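Local coordinates for protein pyrroline carboxylate reductase (Plasmodium falciparum, PDB 2RCY) that binds NADP and probably catalyses the NADPH-dependent reduction of pyrroline-5-carboxylate to proline, at residues A[13-18]-A[112-117]; A[19-24]-A[44-49]; A[62-67]-A[89-94]. All coordinates share one frame; numbering follows the deposited sequence.

Contact 1: residues A[13-18]-A[112-117]; sequences GQMGSA and VMPNTP. With NAP (NADP nicotinamide-adenine-dinucleotide phosphate), chain G.
In the Rossmann-type NADP site, Met15 (a selenomethionine here), just past the glycine-rich turn, reaches Pro114, Asn115 and Thr116 in the loop beyond strand 108-113. Its methyl CE lies 3.6 Å from Pro114 CB and also abuts the backbone carbonyl of Asn115. CG stands anti to the backbone N (chi1 -168°), and the chain then bends, which lays CB, CG and SE over one face of the nicotinamide; SE is 3.6 Å from NAP C4N. Thr116 CG2 lies 4.0 Å from Met15 SE and 3.5 Å from the carboxamide nitrogen N7N of NAP, packing against both. Across the ring, Met113 SE lies beside the C5N-C6N edge. The backbone deals with the charge: Gln14 N donates to NAP O1A over 3.1 Å, while Met15 N donates almost straight (176°) to NAP O2N over 3.0 Å, so the first turn of helix 14-26 holds both phosphates of the bridge. Ser17 N and OG both bond to Gly13 O, tying the turn to the helix. Around this, Pro114 rests on Phe125 of strand 123-129, Asn115 is anchored through Ser124 N and Ser166 O, and Thr116 packs on Tyr174 of helix 169-186 and on Met208 of the second subunit.

Contact 2: residues A[19-24]-A[44-49]; sequences LAHGIA and TTLNYM
His21 and Thr44 meet with their side chains at a slant: the imidazole presents its edge, and Thr44 OG1 lies near the ring plane, 2.8 Å from His21 NE2. The two are hydrogen-bonded, though either could be the donor, and the angle of 140° shows a bend. On the helix side, His21 CG lies anti to its own carbonyl carbon (chi1 -59°), which swings the ring off the helix and across the gap to the loop. On the loop side, Thr44 OG1 also takes the backbone N-H of Leu46 over 3.2 Å in a nearly straight bond, an ST turn, so this hydroxyl joins the ring to the bend of the loop. Thr45 OG1 approaches the same ring edge more loosely, 4.1 Å from His21 CD2. The neighbouring corner is apolar. Leu46 points at the helix and forks round Ala20, with CD1 and CD2 each 3.8 Å from Ala20 CB; CD1 also comes obliquely to the imidazole, 4.1 Å from His21 CD2. One turn further along, Ala24 CB touches Thr45 OG1 only lightly.

Behind the loop, Leu46 continues onto Leu34 and Phe9 of the sheet, and Thr44 leans on Tyr36 and Leu12, so the segment 44-49 fills the space between helix 14-26 and strands 7-10 and 34-37. Thr44 follows shortly after Lys42, an NADP-binding residue, but its side chain is about 11 Å from the bound NADP. The chemistry is thus divided: a leucine buried against alanine packs loop and helix together, while a more exposed histidine-hydroxyl bond links the helix to the ST turn just ahead of strand 47-48.

Contact 3: residues A[62-67]-A[89-94]; sequences IVCAVK and SICGGL. With NAP (NADP nicotinamide-adenine-dinucleotide phosphate), chain G.
Cys64 and Ser89 pair in parallel at the ends of strands 61-64 and 86-89, with CA atoms 4.8 Å apart and a weak but fairly straight bond from Ile90 N to Cys64 O closing the pairing. Beyond this point the backbones part and their side chains fill the junction. Ile90 carries CG1 between its backbone N and carbonyl carbon (chi1 63°), which brings that methylene to 3.2 Å from Cys64 O and puts the terminal CD1 3.8 Å from Ala65 CB; CD1 also touches the nicotinamide ribose at O4D. Its other branch, CG2, rests on Val63 CG1. On the other flank the thiols of Cys64 and Cys91 are in van der Waals contact, SG to SG 3.9 Å, too far for a disulfide. Cys91 SG, anti to its own carbonyl carbon, lies close to Val66 O as well, packed beside a carbonyl that has another partner: Val66 O accepts the ribose hydroxyl O3D of NAP over 2.7 Å. From the opposite segment Gly92 N donates to the adjacent hydroxyl, NAP O2D, over 2.8 Å, so the two loops grip the nicotinamide ribose between them, one hydroxyl each. At the far end of the cofactor Val66 CG1 lies over the adenine face, 3.5 Å from NAP N3A.

Leu94 and Cys91 pack on Ala71 of helix 71-77, the crossover joining the two strands. Adjacent parallel strands whose C-terminal loops cradle a dinucleotide, connected by a beta-alpha-beta crossover, are characteristic of the Rossmann fold.

Contacts 1 and 3 are buried at the cofactor site and both reach the second subunit, whereas contact 2 is only partly buried, further from the chain centre, and touches no other subunit. Contacts 1 and 2 use successive turns of helix 14-26: its N-terminal end meets the phosphates, its middle meets the loop that leads into the outermost strand, 47-48. Contact 3 adjoins contact 1 directly, Ser89 O lying 2.9 Å from Val112 N in a probable hydrogen bond between neighbouring strands. Contact 2 relies on side chains, a hydroxyl-imidazole bond beside leucine on alanine; contacts 1 and 3 combine apolar packing with backbone groups that bind different parts of NADP, pyrophosphate and ribose.

Contact 1: residues A[13-18]-A[112-117]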
loop_
_atom_site.group_PDB
_atom_site.type_symbol
_atom_site.label_atom_id
_atom_site.label_comp_id
_atom_site.label_asym_id
_atom_site.label_seq_id
_atom_site.Cartn_x
_atom_site.Cartn_y
_atom_site.Cartn_z
ATOM N N GLY A 13 16.661 -19.213 -32.973
ATOM C CA GLY A 13 16.070 -19.370 -31.650
ATOM C C GLY A 13 14.561 -19.305 -31.708
ATOM O O GLY A 13 13.944 -19.832 -32.632
ATOM N N GLN A 14 13.963 -18.653 -30.717
ATOM C CA GLN A 14 12.513 -18.514 -30.667
ATOM C C GLN A 14 12.001 -17.495 -31.679
ATOM O O GLN A 14 10.934 -17.681 -32.265
ATOM C CB GLN A 14 12.045 -18.161 -29.254
ATOM C CG GLN A 14 12.212 -19.286 -28.228
ATOM C CD GLN A 14 11.278 -20.469 -28.456
ATOM O OE1 GLN A 14 10.332 -20.396 -29.242
ATOM N NE2 GLN A 14 11.541 -21.567 -27.759
HETATM N N MSE A 15 12.764 -16.424 -31.884
HETATM C CA MSE A 15 12.394 -15.403 -32.857
HETATM C C MSE A 15 12.909 -15.731 -34.256
HETATM O O MSE A 15 12.208 -15.509 -35.246
HETATM C CB MSE A 15 12.883 -14.022 -32.422
HETATM C CG MSE A 15 12.290 -12.882 -33.238
HETATM SE SE MSE A 15 10.342 -12.822 -33.133
HETATM C CE MSE A 15 9.981 -12.905 -35.039
ATOM N N GLY A 16 14.132 -16.254 -34.325
ATOM C CA GLY A 16 14.748 -16.643 -35.592
ATOM C C GLY A 16 13.915 -17.640 -36.374
ATOM O O GLY A 16 13.658 -17.439 -37.561
ATOM N N SER A 17 13.489 -18.709 -35.701
ATOM C CA SER A 17 12.687 -19.765 -36.325
ATOM C C SER A 17 11.279 -19.295 -36.687
ATOM O O SER A 17 10.746 -19.676 -37.730
ATOM C CB SER A 17 12.614 -20.996 -35.420
ATOM O OG SER A 17 11.973 -20.690 -34.195
ATOM N N ALA A 18 10.685 -18.470 -35.824
ATOM C CA ALA A 18 9.354 -17.910 -36.067
ATOM C C ALA A 18 9.339 -17.013 -37.304
ATOM O O ALA A 18 8.388 -17.039 -38.086
ATOM C CB ALA A 18 8.863 -17.147 -34.846
ATOM N N VAL A 112 15.151 -3.988 -38.017
ATOM C CA VAL A 112 13.755 -4.419 -38.030
ATOM C C VAL A 112 13.375 -5.032 -36.682
ATOM O O VAL A 112 14.123 -5.837 -36.124
ATOM C CB VAL A 112 13.490 -5.448 -39.165
ATOM C CG1 VAL A 112 12.010 -5.821 -39.240
ATOM C CG2 VAL A 112 13.965 -4.907 -40.509
HETATM N N MSE A 113 12.214 -4.640 -36.164
HETATM C CA MSE A 113 11.700 -5.199 -34.920
HETATM C C MSE A 113 10.428 -6.018 -35.165
HETATM O O MSE A 113 9.359 -5.451 -35.396
HETATM C CB MSE A 113 11.470 -4.096 -33.880
HETATM C CG MSE A 113 11.082 -4.587 -32.489
HETATM SE SE MSE A 113 12.234 -5.996 -31.778
HETATM C CE MSE A 113 13.977 -5.137 -31.967
ATOM N N PRO A 114 10.554 -7.358 -35.135
ATOM C CA PRO A 114 9.448 -8.283 -35.359
ATOM C C PRO A 114 8.781 -8.780 -34.074
ATOM O O PRO A 114 9.188 -8.404 -32.974
ATOM C CB PRO A 114 10.140 -9.452 -36.057
ATOM C CG PRO A 114 11.536 -9.463 -35.475
ATOM C CD PRO A 114 11.819 -8.086 -34.915
ATOM N N ASN A 115 7.752 -9.609 -34.233
ATOM C CA ASN A 115 7.204 -10.400 -33.130
ATOM C C ASN A 115 6.854 -11.823 -33.579
ATOM O O ASN A 115 6.747 -12.083 -34.777
ATOM C CB ASN A 115 6.019 -9.693 -32.447
ATOM C CG ASN A 115 4.863 -9.399 -33.394
ATOM O OD1 ASN A 115 4.767 -9.962 -34.484
ATOM N ND2 ASN A 115 3.970 -8.516 -32.966
ATOM N N THR A 116 6.680 -12.734 -32.619
ATOM C CA THR A 116 6.452 -14.159 -32.919
ATOM C C THR A 116 5.205 -14.497 -33.764
ATOM O O THR A 116 5.241 -15.470 -34.520
ATOM C CB THR A 116 6.478 -15.051 -31.647
ATOM O OG1 THR A 116 5.510 -14.585 -30.699
ATOM C CG2 THR A 116 7.864 -15.049 -31.010
ATOM N N PRO A 117 4.101 -13.720 -33.630
ATOM C CA PRO A 117 2.923 -13.894 -34.494
ATOM C C PRO A 117 3.183 -13.985 -36.003
ATOM O O PRO A 117 2.281 -14.365 -36.752
ATOM C CB PRO A 117 2.095 -12.645 -34.191
ATOM C CG PRO A 117 2.391 -12.361 -32.786
ATOM C CD PRO A 117 3.850 -12.674 -32.617
HETATM P PA NAP G . 17.121 -17.340 -28.314
HETATM O O1A NAP G . 15.892 -18.212 -28.381
HETATM O O2A NAP G . 18.131 -17.570 -27.215
HETATM O O5B NAP G . 17.848 -17.397 -29.750
HETATM C C5B NAP G . 19.261 -17.297 -29.907
HETATM C C4B NAP G . 19.702 -18.391 -30.871
HETATM O O4B NAP G . 20.962 -18.069 -31.466
HETATM C C3B NAP G . 19.866 -19.727 -30.162
HETATM O O3B NAP G . 18.964 -20.680 -30.734
HETATM C C2B NAP G . 21.307 -20.143 -30.393
HETATM O O2B NAP G . 21.413 -21.518 -30.761
HETATM C C1B NAP G . 21.780 -19.240 -31.525
HETATM N N9A NAP G . 23.215 -18.859 -31.423
HETATM C C8A NAP G . 23.962 -18.793 -30.309
HETATM N N7A NAP G . 25.216 -18.405 -30.635
HETATM C C5A NAP G . 25.248 -18.221 -31.969
HETATM C C6A NAP G . 26.242 -17.827 -32.861
HETATM N N6A NAP G . 27.489 -17.537 -32.418
HETATM N N1A NAP G . 25.950 -17.736 -34.179
HETATM C C2A NAP G . 24.719 -18.020 -34.635
HETATM N N3A NAP G . 23.744 -18.401 -33.795
HETATM C C4A NAP G . 23.983 -18.507 -32.459
HETATM O O3 NAP G . 16.662 -15.800 -28.254
HETATM P PN NAP G . 15.465 -15.234 -29.171
HETATM O O1N NAP G . 14.261 -15.031 -28.285
HETATM O O2N NAP G . 15.349 -16.075 -30.420
HETATM O O5D NAP G . 15.987 -13.771 -29.579
HETATM C C5D NAP G . 17.013 -13.566 -30.545
HETATM C C4D NAP G . 17.010 -12.098 -30.959
HETATM O O4D NAP G . 15.732 -11.737 -31.486
HETATM C C3D NAP G . 17.290 -11.166 -29.786
HETATM O O3D NAP G . 18.329 -10.260 -30.165
HETATM C C2D NAP G . 15.990 -10.422 -29.539
HETATM O O2D NAP G . 16.204 -9.049 -29.199
HETATM C C1D NAP G . 15.256 -10.537 -30.865
HETATM N N1N NAP G . 13.796 -10.557 -30.719
HETATM C C2N NAP G . 13.182 -11.577 -30.091
HETATM C C3N NAP G . 11.795 -11.597 -29.963
HETATM C C7N NAP G . 11.117 -12.742 -29.270
HETATM O O7N NAP G . 11.833 -13.717 -28.712
HETATM N N7N NAP G . 9.863 -12.793 -29.235
HETATM C C4N NAP G . 11.042 -10.547 -30.490
HETATM C C5N NAP G . 11.698 -9.505 -31.134
HETATM C C6N NAP G . 13.088 -9.538 -31.235
HETATM P P2B NAP G . 21.425 -22.703 -29.665
HETATM O O1X NAP G . 21.954 -23.892 -30.435
HETATM O O2X NAP G . 22.343 -22.212 -28.568
HETATM O O3X NAP G . 19.980 -22.843 -29.249
#

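Contact 2: residues A[19-24]-A[44-49]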
loop_
_atom_site.group_PDB
_atom_site.type_symbol
_atom_site.label_atom_id
_atom_site.label_comp_id
_atom_site.label_asym_id
_atom_site.label_seq_id
_atom_site.Cartn_x
_atom_site.Cartn_y
_atom_site.Cartn_z
ATOM N N LEU A 19 10.401 -16.227 -37.473
ATOM C CA LEU A 19 10.546 -15.354 -38.634
ATOM C C LEU A 19 10.893 -16.152 -39.887
ATOM O O LEU A 19 10.363 -15.883 -40.963
ATOM C CB LEU A 19 11.603 -14.272 -38.373
ATOM C CG LEU A 19 11.725 -13.121 -39.380
ATOM C CD1 LEU A 19 10.465 -12.257 -39.400
ATOM C CD2 LEU A 19 12.950 -12.273 -39.073
ATOM N N ALA A 20 11.779 -17.134 -39.732
ATOM C CA ALA A 20 12.221 -17.974 -40.842
ATOM C C ALA A 20 11.069 -18.777 -41.441
ATOM O O ALA A 20 10.888 -18.791 -42.660
ATOM C CB ALA A 20 13.345 -18.899 -40.394
ATOM N N HIS A 21 10.290 -19.428 -40.579
ATOM C CA HIS A 21 9.146 -20.231 -41.013
ATOM C C HIS A 21 7.962 -19.368 -41.449
ATOM O O HIS A 21 7.116 -19.815 -42.225
ATOM C CB HIS A 21 8.722 -21.218 -39.920
ATOM C CG HIS A 21 9.803 -22.169 -39.507
ATOM N ND1 HIS A 21 10.169 -22.355 -38.191
ATOM C CD2 HIS A 21 10.605 -22.981 -40.237
ATOM C CE1 HIS A 21 11.144 -23.244 -38.127
ATOM N NE2 HIS A 21 11.428 -23.639 -39.356
ATOM N N GLY A 22 7.912 -18.137 -40.947
ATOM C CA GLY A 22 6.892 -17.172 -41.348
ATOM C C GLY A 22 7.040 -16.749 -42.799
ATOM O O GLY A 22 6.045 -16.603 -43.513
ATOM N N ILE A 23 8.287 -16.558 -43.226
ATOM C CA ILE A 23 8.605 -16.198 -44.609
ATOM C C ILE A 23 8.543 -17.436 -45.511
ATOM O O ILE A 23 8.127 -17.346 -46.670
ATOM C CB ILE A 23 9.994 -15.505 -44.715
ATOM C CG1 ILE A 23 10.054 -14.285 -43.789
ATOM C CG2 ILE A 23 10.283 -15.069 -46.151
ATOM C CD1 ILE A 23 11.460 -13.840 -43.420
ATOM N N ALA A 24 8.946 -18.583 -44.963
ATOM C CA ALA A 24 8.927 -19.858 -45.685
ATOM C C ALA A 24 7.516 -20.271 -46.108
ATOM O O ALA A 24 7.314 -20.755 -47.224
ATOM C CB ALA A 24 9.575 -20.955 -44.849
ATOM N N THR A 44 14.128 -27.765 -38.750
ATOM C CA THR A 44 13.639 -26.715 -39.644
ATOM C C THR A 44 13.741 -27.108 -41.122
ATOM O O THR A 44 14.539 -27.975 -41.493
ATOM C CB THR A 44 14.378 -25.369 -39.393
ATOM O OG1 THR A 44 13.923 -24.381 -40.327
ATOM C CG2 THR A 44 15.886 -25.535 -39.528
ATOM N N THR A 45 12.925 -26.462 -41.952
ATOM C CA THR A 45 12.917 -26.701 -43.395
ATOM C C THR A 45 14.029 -25.928 -44.111
ATOM O O THR A 45 14.357 -26.223 -45.264
ATOM C CB THR A 45 11.548 -26.345 -44.027
ATOM O OG1 THR A 45 11.209 -24.988 -43.715
ATOM C CG2 THR A 45 10.453 -27.273 -43.511
ATOM N N LEU A 46 14.604 -24.946 -43.418
ATOM C CA LEU A 46 15.684 -24.123 -43.962
ATOM C C LEU A 46 16.993 -24.895 -44.090
ATOM O O LEU A 46 17.267 -25.809 -43.309
ATOM C CB LEU A 46 15.892 -22.867 -43.108
ATOM C CG LEU A 46 14.989 -21.667 -43.408
ATOM C CD1 LEU A 46 13.612 -21.811 -42.767
ATOM C CD2 LEU A 46 15.660 -20.385 -42.948
ATOM N N ASN A 47 17.793 -24.516 -45.085
ATOM C CA ASN A 47 19.052 -25.195 -45.380
ATOM C C ASN A 47 20.181 -24.766 -44.445
ATOM O O ASN A 47 20.492 -23.578 -44.337
ATOM C CB ASN A 47 19.451 -24.969 -46.842
ATOM C CG ASN A 47 18.400 -25.470 -47.819
ATOM O OD1 ASN A 47 18.131 -26.669 -47.902
ATOM N ND2 ASN A 47 17.804 -24.549 -48.568
ATOM N N TYR A 48 20.785 -25.744 -43.773
ATOM C CA TYR A 48 21.881 -25.492 -42.840
ATOM C C TYR A 48 23.156 -25.072 -43.565
ATOM O O TYR A 48 23.471 -25.586 -44.642
ATOM C CB TYR A 48 22.146 -26.729 -41.974
ATOM C CG TYR A 48 23.238 -26.548 -40.937
ATOM C CD1 TYR A 48 22.963 -25.958 -39.702
ATOM C CD2 TYR A 48 24.545 -26.969 -41.190
ATOM C CE1 TYR A 48 23.964 -25.789 -38.748
ATOM C CE2 TYR A 48 25.551 -26.806 -40.242
ATOM C CZ TYR A 48 25.253 -26.216 -39.023
ATOM O OH TYR A 48 26.245 -26.052 -38.082
HETATM N N MSE A 49 23.879 -24.131 -42.965
HETATM C CA MSE A 49 25.166 -23.693 -43.490
HETATM C C MSE A 49 26.243 -23.794 -42.411
HETATM O O MSE A 49 25.949 -23.676 -41.219
HETATM C CB MSE A 49 25.066 -22.274 -44.047
HETATM C CG MSE A 49 25.839 -22.087 -45.335
HETATM SE SE MSE A 49 24.870 -21.004 -46.629
HETATM C CE MSE A 49 25.686 -21.715 -48.253
#

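Contact 3: residues A[62-67]-A[89-94]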
loop_
_atom_site.group_PDB
_atom_site.type_symbol
_atom_site.label_atom_id
_atom_site.label_comp_id
_atom_site.label_asym_id
_atom_site.label_seq_id
_atom_site.Cartn_x
_atom_site.Cartn_y
_atom_site.Cartn_z
ATOM N N ILE A 62 21.185 -10.774 -45.130
ATOM C CA ILE A 62 21.589 -11.468 -43.909
ATOM C C ILE A 62 20.791 -10.951 -42.712
ATOM O O ILE A 62 20.692 -9.742 -42.496
ATOM C CB ILE A 62 23.118 -11.334 -43.646
ATOM C CG1 ILE A 62 23.935 -11.883 -44.824
ATOM C CG2 ILE A 62 23.523 -12.069 -42.379
ATOM C CD1 ILE A 62 24.324 -10.842 -45.867
ATOM N N VAL A 63 20.218 -11.880 -41.950
ATOM C CA VAL A 63 19.436 -11.545 -40.762
ATOM C C VAL A 63 20.200 -11.931 -39.498
ATOM O O VAL A 63 20.562 -13.095 -39.310
ATOM C CB VAL A 63 18.041 -12.227 -40.765
ATOM C CG1 VAL A 63 17.218 -11.791 -39.558
ATOM C CG2 VAL A 63 17.291 -11.913 -42.045
ATOM N N CYS A 64 20.447 -10.941 -38.643
ATOM C CA CYS A 64 21.092 -11.166 -37.354
ATOM C C CYS A 64 20.036 -11.494 -36.303
ATOM O O CYS A 64 19.368 -10.601 -35.779
ATOM C CB CYS A 64 21.912 -9.940 -36.941
ATOM S SG CYS A 64 22.998 -10.215 -35.524
ATOM N N ALA A 65 19.888 -12.784 -36.011
ATOM C CA ALA A 65 18.839 -13.266 -35.110
ATOM C C ALA A 65 19.391 -13.851 -33.807
ATOM O O ALA A 65 18.757 -14.702 -33.178
ATOM C CB ALA A 65 17.949 -14.279 -35.830
ATOM N N VAL A 66 20.573 -13.389 -33.408
ATOM C CA VAL A 66 21.187 -13.812 -32.149
ATOM C C VAL A 66 20.817 -12.858 -31.016
ATOM O O VAL A 66 20.308 -11.762 -31.263
ATOM C CB VAL A 66 22.737 -13.919 -32.255
ATOM C CG1 VAL A 66 23.139 -15.039 -33.195
ATOM C CG2 VAL A 66 23.355 -12.598 -32.696
ATOM N N LYS A 67 21.072 -13.282 -29.779
ATOM C CA LYS A 67 20.937 -12.417 -28.607
ATOM C C LYS A 67 21.898 -11.227 -28.715
ATOM O O LYS A 67 23.007 -11.378 -29.231
ATOM C CB LYS A 67 21.200 -13.211 -27.325
ATOM C CG LYS A 67 20.023 -14.077 -26.869
ATOM C CD LYS A 67 20.451 -15.152 -25.872
ATOM C CE LYS A 67 20.857 -14.556 -24.531
ATOM N NZ LYS A 67 21.395 -15.579 -23.595
ATOM N N SER A 89 18.942 -6.420 -38.947
ATOM C CA SER A 89 19.110 -6.813 -37.551
ATOM C C SER A 89 17.779 -6.795 -36.813
ATOM O O SER A 89 17.040 -5.810 -36.875
ATOM C CB SER A 89 20.118 -5.896 -36.851
ATOM O OG SER A 89 20.318 -6.289 -35.505
ATOM N N ILE A 90 17.477 -7.894 -36.127
ATOM C CA ILE A 90 16.273 -7.980 -35.294
ATOM C C ILE A 90 16.605 -7.903 -33.801
ATOM O O ILE A 90 15.724 -8.070 -32.954
ATOM C CB ILE A 90 15.406 -9.239 -35.608
ATOM C CG1 ILE A 90 16.170 -10.533 -35.305
ATOM C CG2 ILE A 90 14.905 -9.202 -37.052
ATOM C CD1 ILE A 90 15.281 -11.742 -35.088
ATOM N N CYS A 91 17.875 -7.639 -33.496
ATOM C CA CYS A 91 18.355 -7.533 -32.118
ATOM C C CYS A 91 17.702 -6.376 -31.373
ATOM O O CYS A 91 17.645 -5.252 -31.878
ATOM C CB CYS A 91 19.878 -7.384 -32.081
ATOM S SG CYS A 91 20.793 -8.858 -32.582
ATOM N N GLY A 92 17.205 -6.670 -30.176
ATOM C CA GLY A 92 16.560 -5.674 -29.329
ATOM C C GLY A 92 17.556 -4.752 -28.659
ATOM O O GLY A 92 18.579 -5.201 -28.136
ATOM N N GLY A 93 17.258 -3.457 -28.683
ATOM C CA GLY A 93 18.105 -2.453 -28.052
ATOM C C GLY A 93 19.192 -1.904 -28.955
ATOM O O GLY A 93 19.442 -0.698 -28.966
ATOM N N LEU A 94 19.833 -2.790 -29.715
ATOM C CA LEU A 94 20.957 -2.418 -30.575
ATOM C C LEU A 94 20.523 -1.568 -31.767
ATOM O O LEU A 94 20.055 -2.089 -32.783
ATOM C CB LEU A 94 21.729 -3.661 -31.042
ATOM C CG LEU A 94 22.421 -4.538 -29.990
ATOM C CD1 LEU A 94 23.005 -5.772 -30.648
ATOM C CD2 LEU A 94 23.505 -3.777 -29.221
HETATM P PA NAP G . 17.121 -17.340 -28.314
HETATM O O1A NAP G . 15.892 -18.212 -28.381
HETATM O O2A NAP G . 18.131 -17.570 -27.215
HETATM O O5B NAP G . 17.848 -17.397 -29.750
HETATM C C5B NAP G . 19.261 -17.297 -29.907
HETATM C C4B NAP G . 19.702 -18.391 -30.871
HETATM O O4B NAP G . 20.962 -18.069 -31.466
HETATM C C3B NAP G . 19.866 -19.727 -30.162
HETATM O O3B NAP G . 18.964 -20.680 -30.734
HETATM C C2B NAP G . 21.307 -20.143 -30.393
HETATM O O2B NAP G . 21.413 -21.518 -30.761
HETATM C C1B NAP G . 21.780 -19.240 -31.525
HETATM N N9A NAP G . 23.215 -18.859 -31.423
HETATM C C8A NAP G . 23.962 -18.793 -30.309
HETATM N N7A NAP G . 25.216 -18.405 -30.635
HETATM C C5A NAP G . 25.248 -18.221 -31.969
HETATM C C6A NAP G . 26.242 -17.827 -32.861
HETATM N N6A NAP G . 27.489 -17.537 -32.418
HETATM N N1A NAP G . 25.950 -17.736 -34.179
HETATM C C2A NAP G . 24.719 -18.020 -34.635
HETATM N N3A NAP G . 23.744 -18.401 -33.795
HETATM C C4A NAP G . 23.983 -18.507 -32.459
HETATM O O3 NAP G . 16.662 -15.800 -28.254
HETATM P PN NAP G . 15.465 -15.234 -29.171
HETATM O O1N NAP G . 14.261 -15.031 -28.285
HETATM O O2N NAP G . 15.349 -16.075 -30.420
HETATM O O5D NAP G . 15.987 -13.771 -29.579
HETATM C C5D NAP G . 17.013 -13.566 -30.545
HETATM C C4D NAP G . 17.010 -12.098 -30.959
HETATM O O4D NAP G . 15.732 -11.737 -31.486
HETATM C C3D NAP G . 17.290 -11.166 -29.786
HETATM O O3D NAP G . 18.329 -10.260 -30.165
HETATM C C2D NAP G . 15.990 -10.422 -29.539
HETATM O O2D NAP G . 16.204 -9.049 -29.199
HETATM C C1D NAP G . 15.256 -10.537 -30.865
HETATM N N1N NAP G . 13.796 -10.557 -30.719
HETATM C C2N NAP G . 13.182 -11.577 -30.091
HETATM C C3N NAP G . 11.795 -11.597 -29.963
HETATM C C7N NAP G . 11.117 -12.742 -29.270
HETATM O O7N NAP G . 11.833 -13.717 -28.712
HETATM N N7N NAP G . 9.863 -12.793 -29.235
HETATM C C4N NAP G . 11.042 -10.547 -30.490
HETATM C C5N NAP G . 11.698 -9.505 -31.134
HETATM C C6N NAP G . 13.088 -9.538 -31.235
HETATM P P2B NAP G . 21.425 -22.703 -29.665
HETATM O O1X NAP G . 21.954 -23.892 -30.435
HETATM O O2X NAP G . 22.343 -22.212 -28.568
HETATM O O3X NAP G . 19.980 -22.843 -29.249
#